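Local coordinates for uncharacterized protein TP-0789 domain-containing protein (Nitrosomonas europaea ATCC 19718, PDB 3BUU) that is of unknown function but belongs to the LolA superfamily, whose namesake LolA carries lipoproteins to the outer membrane, and may bind a lipid-like ligand in a similar way, at residues G99-G104 and E201-D206; T173-N178 and R190-D195. All coordinates share one frame; numbering follows the deposited sequence. Where two conformers were deposited one is given.

Interaction 1 of 2, residues G99-G104 and E201-D206; sequences GQVANG and EVSVLD
Gln-100 and Glu-201 meet at an angle, with amide and carboxylate planes turned 70° apart. Gln-100 NE2 gives a nearly straight hydrogen bond of 2.9 Å to Glu-201 OE1; the acceptor lies in the amide plane, while the donor stands above the carboxylate plane. A bend at chi2 (-63°) brings the amide round to that oxygen, and Gln-100 CG packs 3.9 Å from Glu-201 CB. With alanine in place of Gln-100, Glu-201 OE1 would probably lose this amide donor and its CB the packing beside it. Two residues further along the strand, Ser-203 OG accepts the backbone N-H of Gln-100 at 2.9 Å in an almost linear bond (175°), and the same hydroxyl is hydrogen-bonded to Thr-34 OG1. Gly-99 CA lies 3.6 Å from Ser-203 OG, and a CB would point at that oxygen and clash. Beyond the polar pair, Val-101 and Leu-205 reach toward each other tip to tip, CG2 to CD1 at 3.8 Å. The contact is thus a hairpin turn, between strands 96-98 and 101-102, packed on the start of strand 202-212, with Ile-32 of strand 26-36 and Ile-106 of helix 103-107 against both Val-101 and Leu-205.

Interaction 2 of 2, residues T173-N178 and R190-D195; sequences TSRYEN and RIIMED
Strands 173-178 and 190-195 pair antiparallel, their axes 4.6 Å apart at closest approach, with reciprocal N-H to O bonds joining Thr-173 to Glu-194, Arg-175 to Ile-192 and Glu-177 to Arg-190. On the face bearing these three pairs, Arg-175 links two acidic side chains. Its NE donates to Glu-177 OE2 on its own strand at 3.1 Å; OE2 lies in the guanidinium plane, whereas NE approaches from above the carboxylate plane. Its NH1 makes a long salt bridge of 3.8 Å to Glu-194 OE1 across the strands, the two planes 73° apart. A bend at chi3 (-51°) lays the guanidinium over Ile-192, whose CG2 sits under one face, 3.5 Å from NH2. The other branch of Ile-192 runs to the glutamate: CD1 comes within 3.4 Å of Glu-177 CD, so one isoleucine underlies both halves of the ion pair. Thr-173 lies alongside Glu-194, and a water bridges Thr-173 OG1 and Glu-194 O. Asn-178 sets ND2 over a face of the Arg-190 guanidinium, which is itself salt-bridged to Asp-206.

Through the opposite face, Tyr-176 and Ile-191 run side by side, CD1 to CG1 at 3.9 Å, and Ser-174 CB packs on Ile-191 CG2. Together the strands form a regular beta hairpin between strands 158-164 and 202-212, consistent with the antiparallel, beta-rich LolA-like fold; Arg-20 of helix 9-20 packs against Tyr-176 and Ile-191, while Gln-100 touches selenomethionine Met-193.

From the N terminus, the chain passes helix 9-20 and the first run of antiparallel strands before reaching 99-104, the first half of interaction 1. Nearly a hundred residues follow, mostly strand, before 201-206 closes that loop. Interaction 2 is nested inside it: 173-178 turns back through a hairpin and meets 190-195 after only eleven residues. The two contacts meet where strand 185-195 pairs with its neighbour 202-212, the next strand in the chain, and Met-193 N lies 2.8 Å from Ser-203 O, a probable hydrogen bond. Interaction 2 therefore joins successive strands within the sheet, whereas interaction 1 ties a distant turn to that sheet.

Interaction 1 of 2, residues G99-G104 and E201-D206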
ATOM      1  N   GLY A  99      -5.343  -2.876  11.539  1.00  8.45           N
ATOM      2  CA  GLY A  99      -5.040  -1.539  11.986  1.00  8.54           C
ATOM      3  C   GLY A  99      -5.516  -0.495  10.995  1.00  7.77           C
ATOM      4  O   GLY A  99      -6.659  -0.554  10.559  1.00  8.73           O
ATOM      5  N   GLN A 100      -4.635   0.436  10.671  1.00  7.18           N
ATOM      6  CA  GLN A 100      -4.939   1.518   9.763  1.00  7.40           C
ATOM      7  C   GLN A 100      -4.570   1.201   8.323  1.00  7.56           C
ATOM      8  O   GLN A 100      -4.467   2.110   7.514  1.00  9.31           O
ATOM      9  CB  GLN A 100      -4.209   2.786  10.234  1.00  7.27           C
ATOM     10  CG  GLN A 100      -4.743   3.283  11.540  1.00  8.75           C
ATOM     11  CD  GLN A 100      -6.192   3.673  11.403  1.00  9.41           C
ATOM     12  OE1 GLN A 100      -6.523   4.526  10.606  1.00  9.47           O
ATOM     13  NE2 GLN A 100      -7.072   3.072  12.218  1.00  9.71           N
ATOM     14  N   VAL A 101      -4.377  -0.091   8.007  1.00  6.73           N
ATOM     15  CA  VAL A 101      -3.921  -0.528   6.695  1.00  6.66           C
ATOM     16  C   VAL A 101      -5.065  -1.156   5.939  1.00  6.60           C
ATOM     17  O   VAL A 101      -5.727  -2.071   6.460  1.00  7.87           O
ATOM     18  CB  VAL A 101      -2.752  -1.500   6.852  1.00  6.19           C
ATOM     19  CG1 VAL A 101      -2.168  -1.850   5.482  1.00  7.66           C
ATOM     20  CG2 VAL A 101      -1.654  -0.887   7.756  1.00  7.65           C
ATOM     21  N   ALA A 102      -5.327  -0.677   4.726  1.00  6.08           N
ATOM     22  CA  ALA A 102      -6.346  -1.251   3.825  1.00  6.00           C
ATOM     23  C   ALA A 102      -5.687  -2.375   3.015  1.00  5.99           C
ATOM     24  O   ALA A 102      -4.485  -2.372   2.776  1.00  5.96           O
ATOM     25  CB  ALA A 102      -6.854  -0.195   2.908  1.00  7.94           C
ATOM     26  N   ASN A 103      -6.501  -3.296   2.507  1.00  6.46           N
ATOM     27  CA  ASN A 103      -5.974  -4.345   1.630  1.00  6.91           C
ATOM     28  C   ASN A 103      -5.137  -3.774   0.489  1.00  6.34           C
ATOM     29  O   ASN A 103      -4.054  -4.272   0.198  1.00  6.66           O
ATOM     30  CB  ASN A 103      -7.132  -5.159   1.071  1.00  7.37           C
ATOM     31  CG  ASN A 103      -7.772  -6.063   2.112  1.00  7.58           C
ATOM     32  OD1 ASN A 103      -7.103  -6.540   3.021  1.00  8.83           O
ATOM     33  ND2 ASN A 103      -9.070  -6.296   1.958  1.00  8.60           N
ATOM     34  N   GLY A 104      -5.626  -2.717  -0.164  1.00  6.46           N
ATOM     35  CA  GLY A 104      -4.902  -2.160  -1.295  1.00  7.29           C
ATOM     36  C   GLY A 104      -3.583  -1.526  -0.897  1.00  6.93           C
ATOM     37  O   GLY A 104      -2.690  -1.443  -1.755  1.00  8.32           O
ATOM     38  N   GLU A 201      -5.360   4.872  16.781  1.00  6.56           N
ATOM     39  CA  GLU A 201      -4.437   3.896  16.207  1.00  6.92           C
ATOM     40  C   GLU A 201      -3.426   4.525  15.293  1.00  6.25           C
ATOM     41  O   GLU A 201      -3.743   5.383  14.456  1.00  6.14           O
ATOM     42  CB  GLU A 201      -5.204   2.881  15.390  1.00  8.75           C
ATOM     43  CG  GLU A 201      -5.923   1.854  16.225  1.00 12.03           C
ATOM     44  CD  GLU A 201      -6.759   0.919  15.358  1.00 14.79           C
ATOM     45  OE1 GLU A 201      -6.624   0.909  14.088  1.00 13.80           O
ATOM     46  OE2 GLU A 201      -7.553   0.154  15.948  1.00 20.38           O
ATOM     47  N   VAL A 202      -2.218   3.987  15.393  1.00  5.88           N
ATOM     48  CA  VAL A 202      -1.129   4.250  14.452  1.00  6.72           C
ATOM     49  C   VAL A 202      -0.547   2.908  14.037  1.00  6.15           C
ATOM     50  O   VAL A 202      -0.217   2.080  14.911  1.00  8.06           O
ATOM     51  CB  VAL A 202      -0.045   5.128  15.091  1.00  7.49           C
ATOM     52  CG1 VAL A 202       1.123   5.309  14.149  1.00 10.06           C
ATOM     53  CG2 VAL A 202      -0.636   6.471  15.502  1.00  9.00           C
ATOM     54  N   SER A 203      -0.464   2.657  12.725  1.00  6.15           N
ATOM     55  CA  SER A 203       0.179   1.466  12.208  1.00  6.22           C
ATOM     56  C   SER A 203       1.486   1.821  11.580  1.00  6.15           C
ATOM     57  O   SER A 203       1.575   2.743  10.756  1.00  7.53           O
ATOM     58  CB  SER A 203      -0.710   0.810  11.136  1.00  7.22           C
ATOM     59  OG  SER A 203      -1.961   0.379  11.671  1.00  7.62           O
ATOM     60  N   VAL A 204       2.533   1.106  11.987  1.00  6.33           N
ATOM     61  CA  VAL A 204       3.881   1.302  11.478  1.00  7.51           C
ATOM     62  C   VAL A 204       4.214   0.099  10.612  1.00  6.92           C
ATOM     63  O   VAL A 204       4.273  -1.042  11.108  1.00  7.84           O
ATOM     64  CB  VAL A 204       4.904   1.517  12.620  1.00  7.94           C
ATOM     65  CG1 VAL A 204       6.301   1.682  12.065  1.00 10.23           C
ATOM     66  CG2 VAL A 204       4.499   2.704  13.486  1.00  9.83           C
ATOM     67  N   LEU A 205       4.450   0.351   9.323  1.00  6.95           N
ATOM     68  CA  LEU A 205       4.765  -0.679   8.324  1.00  6.94           C
ATOM     69  C   LEU A 205       6.224  -0.623   7.989  1.00  7.74           C
ATOM     70  O   LEU A 205       6.699   0.413   7.521  1.00  8.96           O
ATOM     71  CB  LEU A 205       3.975  -0.455   7.018  1.00  8.14           C
ATOM     72  CG  LEU A 205       2.462  -0.552   7.091  1.00  8.46           C
ATOM     73  CD1 LEU A 205       1.833   0.690   7.704  1.00 12.03           C
ATOM     74  CD2 LEU A 205       1.911  -0.775   5.728  1.00 13.98           C
ATOM     75  N   ASP A 206       6.947  -1.722   8.229  1.00  7.42           N
ATOM     76  CA  ASP A 206       8.352  -1.790   7.888  1.00  8.08           C
ATOM     77  C   ASP A 206       8.572  -2.835   6.808  1.00  7.92           C
ATOM     78  O   ASP A 206       8.147  -4.007   6.930  1.00  8.78           O
ATOM     79  CB  ASP A 206       9.173  -2.163   9.124  1.00  9.75           C
ATOM     80  CG  ASP A 206       9.297  -0.998  10.092  1.00 10.74           C
ATOM     81  OD1 ASP A 206       9.670   0.121   9.646  1.00 11.40           O
ATOM     82  OD2 ASP A 206       9.039  -1.166  11.291  1.00 13.74           O
TER

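Interaction 2 of 2, residues T173-N178 and R190-D195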
ATOM      1  N   THR A 173      -3.915   9.469   7.602  1.00  6.08           N
ATOM      2  CA  THR A 173      -2.774  10.091   6.987  1.00  7.40           C
ATOM      3  C   THR A 173      -1.620   9.099   7.001  1.00  7.59           C
ATOM      4  O   THR A 173      -1.589   8.175   7.814  1.00  9.74           O
ATOM      5  CB  THR A 173      -2.357  11.359   7.773  1.00  8.76           C
ATOM      6  OG1 THR A 173      -2.061  10.994   9.119  1.00 13.08           O
ATOM      7  CG2 THR A 173      -3.435  12.416   7.765  1.00 10.06           C
ATOM      8  N   SER A 174      -0.684   9.261   6.080  1.00  7.26           N
ATOM      9  CA  SER A 174       0.513   8.463   6.082  1.00  7.61           C
ATOM     10  C   SER A 174       1.737   9.361   5.953  1.00  6.62           C
ATOM     11  O   SER A 174       1.658  10.473   5.429  1.00  7.57           O
ATOM     12  CB  SER A 174       0.509   7.427   4.976  1.00  9.11           C
ATOM     13  OG  SER A 174       0.568   8.094   3.742  1.00 10.12           O
ATOM     14  N   ARG A 175       2.852   8.852   6.437  1.00  6.16           N
ATOM     15  CA  ARG A 175       4.167   9.464   6.269  1.00  6.80           C
ATOM     16  C   ARG A 175       5.143   8.391   5.797  1.00  6.38           C
ATOM     17  O   ARG A 175       5.091   7.254   6.245  1.00  7.48           O
ATOM     18  CB  ARG A 175       4.686   9.971   7.638  1.00  9.75           C
ATOM     19  CG  ARG A 175       3.860  10.985   8.303  1.00 15.41           C
ATOM     20  CD  ARG A 175       4.602  11.514   9.535  1.00 19.81           C
ATOM     21  NE  ARG A 175       5.151  10.556  10.517  1.00 22.51           N
ATOM     22  CZ  ARG A 175       4.461  10.026  11.529  1.00 23.10           C
ATOM     23  NH1 ARG A 175       3.158  10.264  11.664  1.00 24.86           N
ATOM     24  NH2 ARG A 175       5.066   9.227  12.395  1.00 24.61           N
ATOM     25  N   TYR A 176       6.042   8.800   4.905  1.00  7.04           N
ATOM     26  CA  TYR A 176       7.054   7.918   4.333  1.00  7.63           C
ATOM     27  C   TYR A 176       8.386   8.228   5.018  1.00  7.92           C
ATOM     28  O   TYR A 176       8.822   9.369   4.982  1.00  9.79           O
ATOM     29  CB  TYR A 176       7.162   8.210   2.846  1.00  8.15           C
ATOM     30  CG  TYR A 176       5.948   7.870   2.037  1.00  8.43           C
ATOM     31  CD1 TYR A 176       5.866   6.648   1.370  1.00 11.15           C
ATOM     32  CD2 TYR A 176       4.882   8.763   1.937  1.00  8.58           C
ATOM     33  CE1 TYR A 176       4.793   6.329   0.598  1.00 11.56           C
ATOM     34  CE2 TYR A 176       3.794   8.431   1.182  1.00 10.90           C
ATOM     35  CZ  TYR A 176       3.729   7.220   0.503  1.00 11.80           C
ATOM     36  OH  TYR A 176       2.616   6.903  -0.259  1.00 12.82           O
ATOM     37  N   GLU A 177       9.062   7.206   5.519  1.00  7.75           N
ATOM     38  CA  GLU A 177      10.256   7.412   6.309  1.00  8.53           C
ATOM     39  C   GLU A 177      11.313   6.329   6.032  1.00  7.73           C
ATOM     40  O   GLU A 177      11.056   5.330   5.352  1.00  7.42           O
ATOM     41  CB  GLU A 177       9.914   7.477   7.809  1.00 11.24           C
ATOM     42  CG  GLU A 177       9.037   8.686   8.132  1.00 13.47           C
ATOM     43  CD  GLU A 177       8.882   9.052   9.564  1.00 18.34           C
ATOM     44  OE1 GLU A 177       9.448   8.346  10.407  1.00 20.70           O
ATOM     45  OE2 GLU A 177       8.141  10.035   9.841  1.00 20.41           O
ATOM     46  N   ASN A 178      12.492   6.540   6.625  1.00  8.80           N
ATOM     47  CA  ASN A 178      13.555   5.520   6.654  1.00  9.16           C
ATOM     48  C   ASN A 178      13.999   5.110   5.243  1.00  8.63           C
ATOM     49  O   ASN A 178      13.912   3.959   4.853  1.00  8.94           O
ATOM     50  CB  ASN A 178      13.179   4.305   7.516  1.00 10.69           C
ATOM     51  CG  ASN A 178      13.044   4.644   8.975  1.00 13.42           C
ATOM     52  OD1 ASN A 178      13.272   5.774   9.392  1.00 18.31           O
ATOM     53  ND2 ASN A 178      12.698   3.654   9.769  1.00 14.90           N
ATOM     54  N   ARG A 190       9.808   2.577   5.798  1.00  7.58           N
ATOM     55  CA  ARG A 190       8.800   2.668   6.817  1.00  7.85           C
ATOM     56  C   ARG A 190       7.676   3.559   6.334  1.00  8.29           C
ATOM     57  O   ARG A 190       7.918   4.648   5.782  1.00  9.49           O
ATOM     58  CB  ARG A 190       9.407   3.225   8.094  1.00  9.27           C
ATOM     59  CG  ARG A 190       8.361   3.469   9.164  1.00 10.48           C
ATOM     60  CD  ARG A 190       9.022   3.810  10.477  1.00 12.04           C
ATOM     61  NE  ARG A 190       9.466   2.574  11.096  1.00 11.66           N
ATOM     62  CZ  ARG A 190       9.711   2.429  12.390  1.00 14.48           C
ATOM     63  NH1 ARG A 190       9.673   3.481  13.203  1.00 17.66           N
ATOM     64  NH2 ARG A 190      10.010   1.232  12.859  1.00 14.94           N
ATOM     65  N   ILE A 191       6.447   3.113   6.541  1.00  6.79           N
ATOM     66  CA  ILE A 191       5.327   4.014   6.363  0.50  6.70           C
ATOM     67  C   ILE A 191       4.543   3.989   7.647  1.00  5.84           C
ATOM     68  O   ILE A 191       4.323   2.941   8.240  1.00  7.13           O
ATOM     69  CB  ILE A 191       4.413   3.641   5.168  0.50  6.94           C
ATOM     70  CG1 ILE A 191       5.135   3.748   3.825  0.50  7.17           C
ATOM     71  CG2 ILE A 191       3.181   4.557   5.153  0.50  7.96           C
ATOM     72  CD1 ILE A 191       4.372   3.085   2.668  0.50  8.39           C
ATOM     73  N   ILE A 192       4.140   5.176   8.087  1.00  6.03           N
ATOM     74  CA  ILE A 192       3.323   5.317   9.303  1.00  6.41           C
ATOM     75  C   ILE A 192       1.957   5.792   8.910  1.00  6.52           C
ATOM     76  O   ILE A 192       1.847   6.826   8.289  1.00  8.47           O
ATOM     77  CB  ILE A 192       3.983   6.284  10.294  1.00  8.09           C
ATOM     78  CG1 ILE A 192       5.441   5.858  10.582  1.00 10.40           C
ATOM     79  CG2 ILE A 192       3.169   6.367  11.581  1.00  9.92           C
ATOM     80  CD1 ILE A 192       6.417   6.680   9.807  1.00 13.93           C
HETATM   81  N   MSE A 193       0.941   5.026   9.274  1.00  5.87           N
HETATM   82  CA  MSE A 193      -0.458   5.349   8.952  0.50  5.86           C
HETATM   83  C   MSE A 193      -1.200   5.648  10.228  1.00  5.45           C
HETATM   84  O   MSE A 193      -1.264   4.810  11.123  1.00  6.68           O
HETATM   85  CB  MSE A 193      -1.163   4.220   8.188  0.50  6.80           C
HETATM   86  CG  MSE A 193      -0.588   4.040   6.773  0.50  7.32           C
HETATM   87 SE   MSE A 193      -1.660   2.911   5.647  0.50 11.64          SE
HETATM   88  CE  MSE A 193      -0.615   3.215   4.129  0.50  9.18           C
ATOM     89  N   GLU A 194      -1.775   6.849  10.289  0.50  5.63           N
ATOM     90  CA  GLU A 194      -2.394   7.371  11.503  0.50  6.81           C
ATOM     91  C   GLU A 194      -3.888   7.561  11.237  0.50  6.11           C
ATOM     92  O   GLU A 194      -4.283   8.131  10.209  0.50  6.54           O
ATOM     93  CB  GLU A 194      -1.708   8.711  11.823  0.50  7.51           C
ATOM     94  CG  GLU A 194      -2.213   9.432  13.081  0.50  7.90           C
ATOM     95  CD  GLU A 194      -1.521  10.797  13.275  0.50 10.07           C
ATOM     96  OE1 GLU A 194      -0.417  10.962  12.718  0.50 14.03           O
ATOM     97  OE2 GLU A 194      -2.058  11.708  13.961  0.50 12.78           O
ATOM     98  N   ASP A 195      -4.730   7.082  12.155  1.00  6.14           N
ATOM     99  CA  ASP A 195      -6.162   7.360  12.080  1.00  6.44           C
ATOM    100  C   ASP A 195      -6.394   8.859  12.231  1.00  6.68           C
ATOM    101  O   ASP A 195      -5.827   9.468  13.127  1.00  7.89           O
ATOM    102  CB  ASP A 195      -6.879   6.632  13.198  1.00  6.68           C
ATOM    103  CG  ASP A 195      -8.389   6.594  13.010  1.00  8.37           C
ATOM    104  OD1 ASP A 195      -8.952   7.178  12.049  1.00  8.50           O
ATOM    105  OD2 ASP A 195      -9.029   5.979  13.869  1.00 11.69           O
TER
HETATM  106  O   HOH W   1      -4.305  11.353  10.666  1.00 22.29           O
HETATM  107  O   HOH W   2       1.072   9.592   9.373  1.00 32.20           O